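Local coordinates for Lin1944 protein (Listeria innocua, PDB 3D7L) that is of unknown function but is probably an oxidoreductase of the short-chain dehydrogenase/reductase family, at residues 28-33 against 37-42; 5-10 against 50-55; 70-75 against 79-84. All coordinates share one frame; numbering follows the deposited sequence.

Contact 1 of 3, residues 28-33 against 37-42; sequences EVITAG and GDVTVD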
ATOM      1  N   GLU D  28      -1.697 -28.695 -13.609  1.00 30.92           N
ATOM      2  CA  GLU D  28      -0.800 -29.172 -12.563  1.00 32.22           C
ATOM      3  C   GLU D  28      -0.587 -28.063 -11.532  1.00 31.12           C
ATOM      4  O   GLU D  28      -0.121 -26.979 -11.876  1.00 31.33           O
ATOM      5  CB  GLU D  28       0.558 -29.584 -13.151  1.00 31.86           C
ATOM      6  CG  GLU D  28       1.585 -30.108 -12.106  1.00 34.77           C
ATOM      7  CD  GLU D  28       2.953 -30.481 -12.720  1.00 35.78           C
ATOM      8  OE1 GLU D  28       3.226 -30.076 -13.875  1.00 40.31           O
ATOM      9  OE2 GLU D  28       3.761 -31.178 -12.048  1.00 40.60           O
ATOM     10  N   VAL D  29      -0.941 -28.325 -10.276  1.00 30.93           N
ATOM     11  CA  VAL D  29      -0.707 -27.350  -9.203  1.00 30.44           C
ATOM     12  C   VAL D  29       0.447 -27.834  -8.326  1.00 30.50           C
ATOM     13  O   VAL D  29       0.397 -28.924  -7.755  1.00 31.85           O
ATOM     14  CB  VAL D  29      -1.953 -27.119  -8.308  1.00 30.29           C
ATOM     15  CG1 VAL D  29      -1.669 -26.035  -7.215  1.00 29.79           C
ATOM     16  CG2 VAL D  29      -3.156 -26.744  -9.131  1.00 30.31           C
ATOM     17  N   ILE D  30       1.487 -27.015  -8.240  1.00 30.00           N
ATOM     18  CA  ILE D  30       2.580 -27.202  -7.313  1.00 29.27           C
ATOM     19  C   ILE D  30       2.253 -26.327  -6.105  1.00 28.37           C
ATOM     20  O   ILE D  30       2.040 -25.127  -6.249  1.00 27.73           O
ATOM     21  CB  ILE D  30       3.887 -26.688  -7.933  1.00 29.68           C
ATOM     22  CG1 ILE D  30       4.137 -27.356  -9.296  1.00 30.71           C
ATOM     23  CG2 ILE D  30       5.071 -26.871  -6.934  1.00 30.41           C
ATOM     24  CD1 ILE D  30       5.376 -26.841  -9.974  1.00 31.43           C
ATOM     25  N   THR D  31       2.210 -26.922  -4.923  1.00 27.57           N
ATOM     26  CA  THR D  31       1.801 -26.166  -3.747  1.00 27.99           C
ATOM     27  C   THR D  31       3.024 -25.656  -3.009  1.00 27.71           C
ATOM     28  O   THR D  31       4.083 -26.278  -3.061  1.00 27.75           O
ATOM     29  CB  THR D  31       0.910 -26.991  -2.794  1.00 27.86           C
ATOM     30  OG1 THR D  31       1.643 -28.119  -2.315  1.00 27.25           O
ATOM     31  CG2 THR D  31      -0.400 -27.465  -3.495  1.00 28.98           C
ATOM     32  N   ALA D  32       2.869 -24.531  -2.318  1.00 28.12           N
ATOM     33  CA  ALA D  32       3.940 -23.960  -1.537  1.00 28.69           C
ATOM     34  C   ALA D  32       3.386 -23.323  -0.274  1.00 29.45           C
ATOM     35  O   ALA D  32       2.289 -22.788  -0.273  1.00 29.80           O
ATOM     36  CB  ALA D  32       4.682 -22.926  -2.355  1.00 29.15           C
ATOM     37  N   GLY D  33       4.148 -23.384   0.804  1.00 30.00           N
ATOM     38  CA  GLY D  33       3.737 -22.744   2.061  1.00 30.48           C
ATOM     39  C   GLY D  33       4.918 -22.685   3.001  1.00 30.47           C
ATOM     40  O   GLY D  33       6.020 -23.139   2.659  1.00 30.72           O
ATOM     41  N   GLY D  37       3.542 -28.090   1.739  1.00 30.14           N
ATOM     42  CA  GLY D  37       3.631 -27.967   0.289  1.00 28.90           C
ATOM     43  C   GLY D  37       4.692 -28.796  -0.431  1.00 28.74           C
ATOM     44  O   GLY D  37       5.667 -29.242   0.175  1.00 27.12           O
ATOM     45  N   ASP D  38       4.494 -28.986  -1.739  1.00 29.00           N
ATOM     46  CA  ASP D  38       5.528 -29.547  -2.629  1.00 29.46           C
ATOM     47  C   ASP D  38       6.864 -28.789  -2.490  1.00 29.26           C
ATOM     48  O   ASP D  38       7.926 -29.371  -2.593  1.00 29.40           O
ATOM     49  CB  ASP D  38       5.076 -29.479  -4.097  1.00 30.16           C
ATOM     50  CG  ASP D  38       3.796 -30.278  -4.366  1.00 31.70           C
ATOM     51  OD1 ASP D  38       3.709 -31.438  -3.904  1.00 33.75           O
ATOM     52  OD2 ASP D  38       2.873 -29.742  -5.037  1.00 32.97           O
ATOM     53  N   VAL D  39       6.803 -27.477  -2.299  1.00 29.14           N
ATOM     54  CA  VAL D  39       8.011 -26.702  -2.059  1.00 29.45           C
ATOM     55  C   VAL D  39       7.652 -25.806  -0.894  1.00 28.97           C
ATOM     56  O   VAL D  39       6.470 -25.484  -0.715  1.00 29.81           O
ATOM     57  CB  VAL D  39       8.452 -25.900  -3.332  1.00 29.85           C
ATOM     58  CG1 VAL D  39       9.827 -25.304  -3.152  1.00 30.36           C
ATOM     59  CG2 VAL D  39       8.543 -26.827  -4.553  1.00 31.40           C
ATOM     60  N   THR D  40       8.622 -25.437  -0.065  1.00 27.59           N
ATOM     61  CA  THR D  40       8.324 -24.511   1.031  1.00 27.51           C
ATOM     62  C   THR D  40       8.996 -23.156   0.816  1.00 27.07           C
ATOM     63  O   THR D  40       9.943 -23.042   0.046  1.00 26.82           O
ATOM     64  CB  THR D  40       8.646 -25.072   2.444  1.00 27.00           C
ATOM     65  OG1 THR D  40      10.041 -25.394   2.553  1.00 29.33           O
ATOM     66  CG2 THR D  40       7.804 -26.318   2.742  1.00 27.25           C
ATOM     67  N   VAL D  41       8.478 -22.140   1.500  1.00 26.77           N
ATOM     68  CA  VAL D  41       8.927 -20.756   1.335  1.00 26.16           C
ATOM     69  C   VAL D  41       8.551 -19.944   2.588  1.00 25.88           C
ATOM     70  O   VAL D  41       7.466 -20.102   3.139  1.00 25.11           O
ATOM     71  CB  VAL D  41       8.389 -20.104  -0.006  1.00 25.86           C
ATOM     72  CG1 VAL D  41       6.860 -19.966  -0.018  1.00 25.00           C
ATOM     73  CG2 VAL D  41       9.073 -18.744  -0.306  1.00 26.48           C
ATOM     74  N   ASP D  42       9.506 -19.160   3.076  1.00 25.89           N
ATOM     75  CA  ASP D  42       9.239 -18.081   4.027  1.00 26.19           C
ATOM     76  C   ASP D  42       9.245 -16.800   3.199  1.00 25.95           C
ATOM     77  O   ASP D  42      10.323 -16.334   2.780  1.00 25.60           O
ATOM     78  CB  ASP D  42      10.317 -18.008   5.119  1.00 26.20           C
ATOM     79  CG  ASP D  42      10.074 -16.876   6.106  1.00 27.22           C
ATOM     80  OD1 ASP D  42       9.198 -16.023   5.847  1.00 31.71           O
ATOM     81  OD2 ASP D  42      10.769 -16.827   7.143  1.00 29.69           O
TER
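With chi1 at 62°, T31 holds OG1 between its own backbone N and carbonyl carbon, while D38, at -61°, swings its carboxylate back beside its own N; the two residues can therefore grip each other twice. T31 N gives a nearly straight bond to D38 OD2 (2.9 Å), which it meets on the anti side and somewhat out of the carboxylate plane. In return D38 N donates to T31 OG1 at 3.0 Å. A weak third link runs from T31 OG1 to D38 OD2 (3.4 Å). Threonine suits this place because one hydroxyl can accept and donate at once, and aspartate because its carboxylate, one carbon from the backbone, accepts T31 N-H while its own N-H serves T31 OG1. The side chains of D38 and I30 cross at about a right angle, D38 CB lying 3.9 Å from I30 CG2. G37 passes its CA 3.3 Å from T31 OG1 with a positive phi of 119°; a CB there would clash with A32 CA and the preceding carbonyl O, which calls for glycine.

Further along, backbone takes over: V39 N bonds to T31 O at 3.1 Å and V41 N to G33 O at 2.9 Å. Between them the G33 N to V39 O bond is weak. V39 and V41 also pack on M52 of helix 46-56, where branched apolar chains fit. The result is a short, loosely bonded parallel strand added to the edge of a Rossmann-type sheet, next to the second strand, whose C-terminal end in related dehydrogenases lies near the adenosine half of the dinucleotide cofactor.

Contact 2 of 3, residues 5-10 against 50-55; sequences KILLIG and KKMYEQ
One methyl of L7 forms the centre of this contact: CD2 lies 3.8 Å from Y53 CE1 and 3.9 Å from M52 CE. L7 and M52 reach toward each other tip to tip, whereas L7 meets the tyrosine ring obliquely. Beside them I9 CG1 approaches the selenium of M52, a selenomethionine, at 4.2 Å.

Both L7 and M52 carry CG anti to the backbone N (chi1 176° in each), which sends the two chains into the gap between strand and helix. A bend at the last torsion of M52 then turns CE back over its helix neighbour, so that the methyl sits over the centre of the Y53 ring, 3.4 Å above its plane, in a Met-aromatic packing. A long, unbranched methionine-type chain suits this place, because it can touch the strand and cover a ring at once.

The next shell fixes these groups. Y53 OH is hydrogen-bonded to L96 O, on helix 79-100, and the ring also touches I62 of strand 59-64. L7 packs on I30 of the adjoining strand, and M52 on V41. Alternation along strand 5-9 points L7 and I9 to this helix, while I6 and L8 pack against helix 14-23 on the opposite face of the sheet. Helix 46-56 belongs to the crossover that leads from strand 39-40 to strand 59-64, and its segment runs roughly antiparallel to the strand, 11.8 Å away axis to axis.

Since the touching atoms are all carbon or selenium and all four residues are buried, cohesion here comes from dispersion and exclusion of water, with the one polar side-chain atom of the tyrosine, OH, satisfied by the backbone carbonyl of L96.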
ATOM      1  N   LYS D   5       0.933 -25.230 -15.842  1.00 34.66           N
ATOM      2  CA  LYS D   5       1.594 -25.483 -14.569  1.00 32.35           C
ATOM      3  C   LYS D   5       1.444 -24.241 -13.679  1.00 31.10           C
ATOM      4  O   LYS D   5       1.778 -23.143 -14.099  1.00 30.53           O
ATOM      5  CB  LYS D   5       3.066 -25.793 -14.809  1.00 32.14           C
ATOM      6  CG  LYS D   5       3.747 -26.516 -13.673  1.00 32.89           C
ATOM      7  CD  LYS D   5       5.054 -27.168 -14.144  1.00 33.60           C
ATOM      8  CE  LYS D   5       5.908 -27.632 -12.948  1.00 35.25           C
ATOM      9  NZ  LYS D   5       7.139 -28.392 -13.361  1.00 35.43           N
ATOM     10  N   ILE D   6       0.959 -24.433 -12.455  1.00 29.54           N
ATOM     11  CA  ILE D   6       0.673 -23.324 -11.535  1.00 28.79           C
ATOM     12  C   ILE D   6       1.351 -23.505 -10.172  1.00 28.19           C
ATOM     13  O   ILE D   6       1.228 -24.563  -9.530  1.00 28.55           O
ATOM     14  CB  ILE D   6      -0.856 -23.151 -11.323  1.00 28.16           C
ATOM     15  CG1 ILE D   6      -1.570 -22.903 -12.661  1.00 27.97           C
ATOM     16  CG2 ILE D   6      -1.145 -22.021 -10.344  1.00 28.94           C
ATOM     17  CD1 ILE D   6      -3.077 -23.025 -12.581  1.00 27.47           C
ATOM     18  N   LEU D   7       2.062 -22.475  -9.732  1.00 27.95           N
ATOM     19  CA  LEU D   7       2.611 -22.461  -8.378  1.00 27.47           C
ATOM     20  C   LEU D   7       1.622 -21.736  -7.477  1.00 27.35           C
ATOM     21  O   LEU D   7       1.327 -20.544  -7.671  1.00 27.51           O
ATOM     22  CB  LEU D   7       3.980 -21.778  -8.334  1.00 27.31           C
ATOM     23  CG  LEU D   7       4.621 -21.625  -6.949  1.00 27.79           C
ATOM     24  CD1 LEU D   7       4.985 -22.975  -6.320  1.00 26.55           C
ATOM     25  CD2 LEU D   7       5.864 -20.697  -7.012  1.00 27.74           C
ATOM     26  N   LEU D   8       1.084 -22.469  -6.512  1.00 26.83           N
ATOM     27  CA  LEU D   8       0.091 -21.920  -5.611  1.00 26.82           C
ATOM     28  C   LEU D   8       0.697 -21.775  -4.226  1.00 27.09           C
ATOM     29  O   LEU D   8       0.943 -22.783  -3.535  1.00 27.99           O
ATOM     30  CB  LEU D   8      -1.159 -22.813  -5.582  1.00 26.34           C
ATOM     31  CG  LEU D   8      -2.272 -22.517  -4.562  1.00 26.89           C
ATOM     32  CD1 LEU D   8      -2.759 -21.068  -4.595  1.00 25.56           C
ATOM     33  CD2 LEU D   8      -3.435 -23.481  -4.769  1.00 26.27           C
ATOM     34  N   ILE D   9       0.953 -20.526  -3.834  1.00 27.29           N
ATOM     35  CA  ILE D   9       1.533 -20.224  -2.514  1.00 28.08           C
ATOM     36  C   ILE D   9       0.391 -19.931  -1.565  1.00 28.33           C
ATOM     37  O   ILE D   9      -0.438 -19.068  -1.852  1.00 28.01           O
ATOM     38  CB  ILE D   9       2.545 -19.028  -2.569  1.00 28.56           C
ATOM     39  CG1 ILE D   9       3.683 -19.365  -3.537  1.00 30.30           C
ATOM     40  CG2 ILE D   9       3.177 -18.749  -1.183  1.00 27.89           C
ATOM     41  CD1 ILE D   9       3.946 -18.326  -4.597  1.00 31.31           C
ATOM     42  N   GLY D  10       0.337 -20.666  -0.448  1.00 29.23           N
ATOM     43  CA  GLY D  10      -0.737 -20.500   0.549  1.00 29.14           C
ATOM     44  C   GLY D  10      -1.830 -21.550   0.408  1.00 29.49           C
ATOM     45  O   GLY D  10      -2.938 -21.364   0.900  1.00 29.19           O
ATOM     46  N   LYS D  50      13.891 -16.869  -3.345  1.00 29.81           N
ATOM     47  CA  LYS D  50      14.758 -17.205  -4.475  1.00 30.39           C
ATOM     48  C   LYS D  50      15.012 -18.698  -4.551  1.00 30.31           C
ATOM     49  O   LYS D  50      14.972 -19.267  -5.654  1.00 29.66           O
ATOM     50  CB  LYS D  50      16.072 -16.443  -4.424  1.00 30.05           C
ATOM     51  CG  LYS D  50      15.849 -14.982  -4.203  1.00 31.63           C
ATOM     52  CD  LYS D  50      16.800 -14.144  -4.984  1.00 37.39           C
ATOM     53  CE  LYS D  50      18.037 -13.805  -4.192  1.00 37.44           C
ATOM     54  NZ  LYS D  50      18.291 -12.324  -4.322  1.00 39.99           N
ATOM     55  N   LYS D  51      15.250 -19.328  -3.397  1.00 30.40           N
ATOM     56  CA  LYS D  51      15.444 -20.784  -3.366  1.00 31.65           C
ATOM     57  C   LYS D  51      14.203 -21.517  -3.878  1.00 30.89           C
ATOM     58  O   LYS D  51      14.312 -22.457  -4.673  1.00 30.70           O
ATOM     59  CB  LYS D  51      15.785 -21.279  -1.959  1.00 32.13           C
ATOM     60  CG  LYS D  51      17.052 -22.114  -1.872  1.00 36.12           C
ATOM     61  CD  LYS D  51      16.910 -23.516  -2.471  1.00 39.49           C
ATOM     62  CE  LYS D  51      18.292 -24.142  -2.696  1.00 42.98           C
ATOM     63  NZ  LYS D  51      18.998 -24.619  -1.436  1.00 45.35           N
HETATM   64  N   MSE D  52      13.027 -21.086  -3.421  1.00 30.38           N
HETATM   65  CA  MSE D  52      11.778 -21.677  -3.891  1.00 30.66           C
HETATM   66  C   MSE D  52      11.706 -21.655  -5.413  1.00 29.15           C
HETATM   67  O   MSE D  52      11.447 -22.680  -6.032  1.00 28.45           O
HETATM   68  CB  MSE D  52      10.554 -21.002  -3.269  1.00 30.55           C
HETATM   69  CG  MSE D  52       9.224 -21.545  -3.832  1.00 30.76           C
HETATM   70 SE   MSE D  52       7.720 -20.411  -3.527  0.65 34.87          SE
HETATM   71  CE  MSE D  52       8.227 -18.876  -4.576  1.00 30.65           C
ATOM     72  N   TYR D  53      11.968 -20.497  -6.009  1.00 28.88           N
ATOM     73  CA  TYR D  53      11.892 -20.351  -7.465  1.00 28.94           C
ATOM     74  C   TYR D  53      12.941 -21.171  -8.249  1.00 29.17           C
ATOM     75  O   TYR D  53      12.654 -21.623  -9.369  1.00 29.01           O
ATOM     76  CB  TYR D  53      11.942 -18.868  -7.873  1.00 28.64           C
ATOM     77  CG  TYR D  53      10.640 -18.108  -7.681  1.00 29.29           C
ATOM     78  CD1 TYR D  53       9.415 -18.628  -8.148  1.00 28.67           C
ATOM     79  CD2 TYR D  53      10.628 -16.857  -7.047  1.00 28.19           C
ATOM     80  CE1 TYR D  53       8.214 -17.913  -7.969  1.00 28.22           C
ATOM     81  CE2 TYR D  53       9.440 -16.149  -6.866  1.00 26.77           C
ATOM     82  CZ  TYR D  53       8.242 -16.675  -7.335  1.00 27.50           C
ATOM     83  OH  TYR D  53       7.077 -15.944  -7.148  1.00 28.53           O
ATOM     84  N   GLU D  54      14.137 -21.352  -7.678  1.00 29.26           N
ATOM     85  CA  GLU D  54      15.146 -22.268  -8.250  1.00 31.68           C
ATOM     86  C   GLU D  54      14.635 -23.707  -8.225  1.00 31.19           C
ATOM     87  O   GLU D  54      14.742 -24.429  -9.220  1.00 30.77           O
ATOM     88  CB  GLU D  54      16.473 -22.236  -7.478  1.00 31.61           C
ATOM     89  CG  GLU D  54      17.215 -20.906  -7.444  1.00 34.66           C
ATOM     90  CD  GLU D  54      18.394 -20.916  -6.441  1.00 35.49           C
ATOM     91  OE1 GLU D  54      18.640 -19.880  -5.752  1.00 40.50           O
ATOM     92  OE2 GLU D  54      19.060 -21.973  -6.325  1.00 40.29           O
ATOM     93  N   GLN D  55      14.086 -24.116  -7.079  1.00 30.95           N
ATOM     94  CA  GLN D  55      13.487 -25.431  -6.952  1.00 32.12           C
ATOM     95  C   GLN D  55      12.378 -25.652  -7.988  1.00 31.59           C
ATOM     96  O   GLN D  55      12.382 -26.658  -8.677  1.00 30.22           O
ATOM     97  CB  GLN D  55      12.984 -25.682  -5.517  1.00 32.14           C
ATOM     98  CG  GLN D  55      14.099 -26.104  -4.520  1.00 35.18           C
ATOM     99  CD  GLN D  55      13.634 -26.232  -3.038  1.00 35.70           C
ATOM    100  OE1 GLN D  55      14.075 -27.137  -2.318  1.00 40.28           O
ATOM    101  NE2 GLN D  55      12.771 -25.318  -2.588  1.00 40.02           N
TER

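Contact 3 of 3, residues 70-75 against 79-84; sequences TFSPLT and PEKNAV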
ATOM      1  N   THR D  70      -0.811  -7.682  10.677  1.00 25.63           N
ATOM      2  CA  THR D  70      -1.168  -7.393  12.066  1.00 25.71           C
ATOM      3  C   THR D  70      -2.608  -6.891  12.156  1.00 26.12           C
ATOM      4  O   THR D  70      -3.001  -5.985  11.396  1.00 25.76           O
ATOM      5  CB  THR D  70      -0.210  -6.351  12.687  1.00 26.32           C
ATOM      6  OG1 THR D  70       1.065  -6.965  12.869  1.00 25.80           O
ATOM      7  CG2 THR D  70      -0.709  -5.874  14.036  1.00 23.85           C
ATOM      8  N   PHE D  71      -3.362  -7.483  13.091  1.00 26.20           N
ATOM      9  CA  PHE D  71      -4.770  -7.167  13.351  1.00 27.19           C
ATOM     10  C   PHE D  71      -4.878  -6.580  14.760  1.00 26.92           C
ATOM     11  O   PHE D  71      -5.326  -7.242  15.688  1.00 27.38           O
ATOM     12  CB  PHE D  71      -5.601  -8.446  13.203  1.00 28.08           C
ATOM     13  CG  PHE D  71      -7.098  -8.236  13.142  1.00 30.53           C
ATOM     14  CD1 PHE D  71      -7.913  -8.741  14.154  1.00 30.49           C
ATOM     15  CD2 PHE D  71      -7.701  -7.593  12.044  1.00 31.57           C
ATOM     16  CE1 PHE D  71      -9.317  -8.591  14.106  1.00 31.39           C
ATOM     17  CE2 PHE D  71      -9.116  -7.438  11.973  1.00 32.44           C
ATOM     18  CZ  PHE D  71      -9.920  -7.932  13.017  1.00 31.59           C
ATOM     19  N   SER D  72      -4.435  -5.331  14.896  1.00 26.35           N
ATOM     20  CA  SER D  72      -4.366  -4.603  16.178  1.00 26.03           C
ATOM     21  C   SER D  72      -5.238  -3.322  16.129  1.00 26.50           C
ATOM     22  O   SER D  72      -5.340  -2.685  15.076  1.00 27.20           O
ATOM     23  CB  SER D  72      -2.902  -4.208  16.439  1.00 25.11           C
ATOM     24  OG  SER D  72      -2.791  -3.156  17.400  1.00 25.04           O
ATOM     25  N   PRO D  73      -5.852  -2.933  17.264  1.00 27.33           N
ATOM     26  CA  PRO D  73      -6.464  -1.612  17.352  1.00 27.96           C
ATOM     27  C   PRO D  73      -5.454  -0.545  16.971  1.00 28.38           C
ATOM     28  O   PRO D  73      -4.256  -0.696  17.281  1.00 28.40           O
ATOM     29  CB  PRO D  73      -6.798  -1.473  18.849  1.00 27.79           C
ATOM     30  CG  PRO D  73      -6.962  -2.851  19.312  1.00 28.39           C
ATOM     31  CD  PRO D  73      -6.007  -3.692  18.521  1.00 27.66           C
ATOM     32  N   LEU D  74      -5.935   0.511  16.309  1.00 28.56           N
ATOM     33  CA  LEU D  74      -5.080   1.611  15.854  1.00 28.83           C
ATOM     34  C   LEU D  74      -4.172   2.206  16.929  1.00 29.21           C
ATOM     35  O   LEU D  74      -2.971   2.418  16.690  1.00 28.79           O
ATOM     36  CB  LEU D  74      -5.901   2.735  15.215  1.00 29.31           C
ATOM     37  CG  LEU D  74      -5.076   3.965  14.789  1.00 29.70           C
ATOM     38  CD1 LEU D  74      -4.110   3.604  13.619  1.00 30.13           C
ATOM     39  CD2 LEU D  74      -5.990   5.156  14.432  1.00 28.58           C
ATOM     40  N   THR D  75      -4.715   2.468  18.110  1.00 29.44           N
ATOM     41  CA  THR D  75      -3.906   3.101  19.145  1.00 30.36           C
ATOM     42  C   THR D  75      -2.888   2.134  19.775  1.00 30.42           C
ATOM     43  O   THR D  75      -2.052   2.549  20.572  1.00 30.55           O
ATOM     44  CB  THR D  75      -4.780   3.775  20.228  1.00 30.69           C
ATOM     45  OG1 THR D  75      -5.632   2.789  20.825  1.00 31.78           O
ATOM     46  CG2 THR D  75      -5.661   4.894  19.600  1.00 31.12           C
ATOM     47  N   PRO D  79       4.958   1.040  15.199  1.00 26.55           N
ATOM     48  CA  PRO D  79       5.806   0.735  14.043  1.00 26.62           C
ATOM     49  C   PRO D  79       6.268  -0.742  13.983  1.00 27.12           C
ATOM     50  O   PRO D  79       6.223  -1.348  12.903  1.00 27.07           O
ATOM     51  CB  PRO D  79       7.005   1.667  14.241  1.00 26.98           C
ATOM     52  CG  PRO D  79       6.411   2.844  14.990  1.00 26.40           C
ATOM     53  CD  PRO D  79       5.446   2.216  15.943  1.00 26.09           C
ATOM     54  N   GLU D  80       6.666  -1.312  15.125  1.00 26.91           N
ATOM     55  CA  GLU D  80       7.136  -2.697  15.184  1.00 28.08           C
ATOM     56  C   GLU D  80       6.056  -3.666  14.743  1.00 27.66           C
ATOM     57  O   GLU D  80       6.317  -4.554  13.944  1.00 28.06           O
ATOM     58  CB  GLU D  80       7.617  -3.074  16.597  1.00 28.09           C
ATOM     59  CG  GLU D  80       8.923  -2.412  17.024  1.00 31.86           C
ATOM     60  CD  GLU D  80       8.744  -0.983  17.573  1.00 36.51           C
ATOM     61  OE1 GLU D  80       7.627  -0.415  17.464  1.00 37.96           O
ATOM     62  OE2 GLU D  80       9.730  -0.435  18.118  1.00 37.24           O
ATOM     63  N   LYS D  81       4.836  -3.467  15.241  1.00 27.65           N
ATOM     64  CA  LYS D  81       3.693  -4.316  14.877  1.00 27.72           C
ATOM     65  C   LYS D  81       3.353  -4.194  13.407  1.00 27.81           C
ATOM     66  O   LYS D  81       3.054  -5.177  12.734  1.00 28.03           O
ATOM     67  CB  LYS D  81       2.464  -3.997  15.739  1.00 27.49           C
ATOM     68  CG  LYS D  81       2.553  -4.601  17.113  1.00 26.99           C
ATOM     69  CD  LYS D  81       1.406  -4.186  17.998  1.00 26.89           C
ATOM     70  CE  LYS D  81       1.845  -4.365  19.438  1.00 29.85           C
ATOM     71  NZ  LYS D  81       0.920  -3.731  20.395  1.00 31.60           N
ATOM     72  N   ASN D  82       3.443  -2.975  12.904  1.00 27.62           N
ATOM     73  CA  ASN D  82       3.093  -2.682  11.524  1.00 27.09           C
ATOM     74  C   ASN D  82       4.140  -3.238  10.533  1.00 26.67           C
ATOM     75  O   ASN D  82       3.817  -3.561   9.380  1.00 27.06           O
ATOM     76  CB  ASN D  82       2.903  -1.169  11.378  1.00 26.31           C
ATOM     77  CG  ASN D  82       2.125  -0.788  10.139  1.00 27.74           C
ATOM     78  OD1 ASN D  82       2.579   0.048   9.359  1.00 31.02           O
ATOM     79  ND2 ASN D  82       0.944  -1.363   9.962  1.00 24.92           N
ATOM     80  N   ALA D  83       5.380  -3.337  10.999  1.00 26.78           N
ATOM     81  CA  ALA D  83       6.507  -3.906  10.258  1.00 26.44           C
ATOM     82  C   ALA D  83       6.302  -5.359   9.887  1.00 26.39           C
ATOM     83  O   ALA D  83       6.855  -5.842   8.886  1.00 26.83           O
ATOM     84  CB  ALA D  83       7.804  -3.764  11.087  1.00 26.72           C
ATOM     85  N   VAL D  84       5.520  -6.062  10.690  1.00 26.39           N
ATOM     86  CA  VAL D  84       5.190  -7.463  10.413  1.00 27.71           C
ATOM     87  C   VAL D  84       4.325  -7.550   9.144  1.00 27.79           C
ATOM     88  O   VAL D  84       4.649  -8.280   8.202  1.00 28.46           O
ATOM     89  CB  VAL D  84       4.510  -8.155  11.654  1.00 27.58           C
ATOM     90  CG1 VAL D  84       4.232  -9.605  11.367  1.00 26.99           C
ATOM     91  CG2 VAL D  84       5.397  -8.024  12.911  1.00 26.40           C
TER
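T70 lays its CG2 methyl across the CB of K81, at 4.1 Å and with the two side chains about at right angles, while its hydroxyl reaches past to the main chain. OG1 donates to K81 O at 2.7 Å, coming from above the carbonyl plane with a C=O...O angle of 133°. The torsion behind this (chi1 -70°) puts CG2 anti to the backbone N and leaves OG1 beside that N, on the helix side. OG1 also lies 3.8 Å from V84 CB, one turn further along the helix. Threonine fits because its two branches divide the work, one for the carbonyl and one for the aliphatic base of the lysine.

K81 N is bonded to T78 OG1, at the helix start. From CG onward the lysine runs extended alongside the loop, its CD 4.4 Å from S72 OG, and delivers NZ to E76 O. S72 OG itself turns to P73 O at 2.9 Å, a bond within the loop itself. T70 N meets T85 OG1, one residue beyond V84, which gives the loop a second hold on the helix.

The loop that leaves strand 59-64 is thus folded back on helix 79-100. The second subunit lies close by: its E145 takes a bond from L74 N, and its L98 packs on N82.

Chemically, this contact rests on one short hydroxyl-to-carbonyl bond with slight apolar cover. K81 O accepts the T70 hydroxyl from outside the helix as well as a weak bond from V84 N within it.

Contacts 1 and 2 are neighbours, their centres 6 Å apart, and serve one half of the sheet: strands 28-33 and 5-9 lie side by side in it, joined by the bond of I30 N to I6 O. M52 is shared by both. Contact 1 lies at the surface, at the edge of the sheet, and is mainly polar; contact 2 is buried under helix 46-56 and wholly apolar. Contact 3 stands about 28 Å from contact 1, centre to centre, and touches neither; partly buried beside the second subunit, it ties a loop to a helix start through a side-chain hydroxyl.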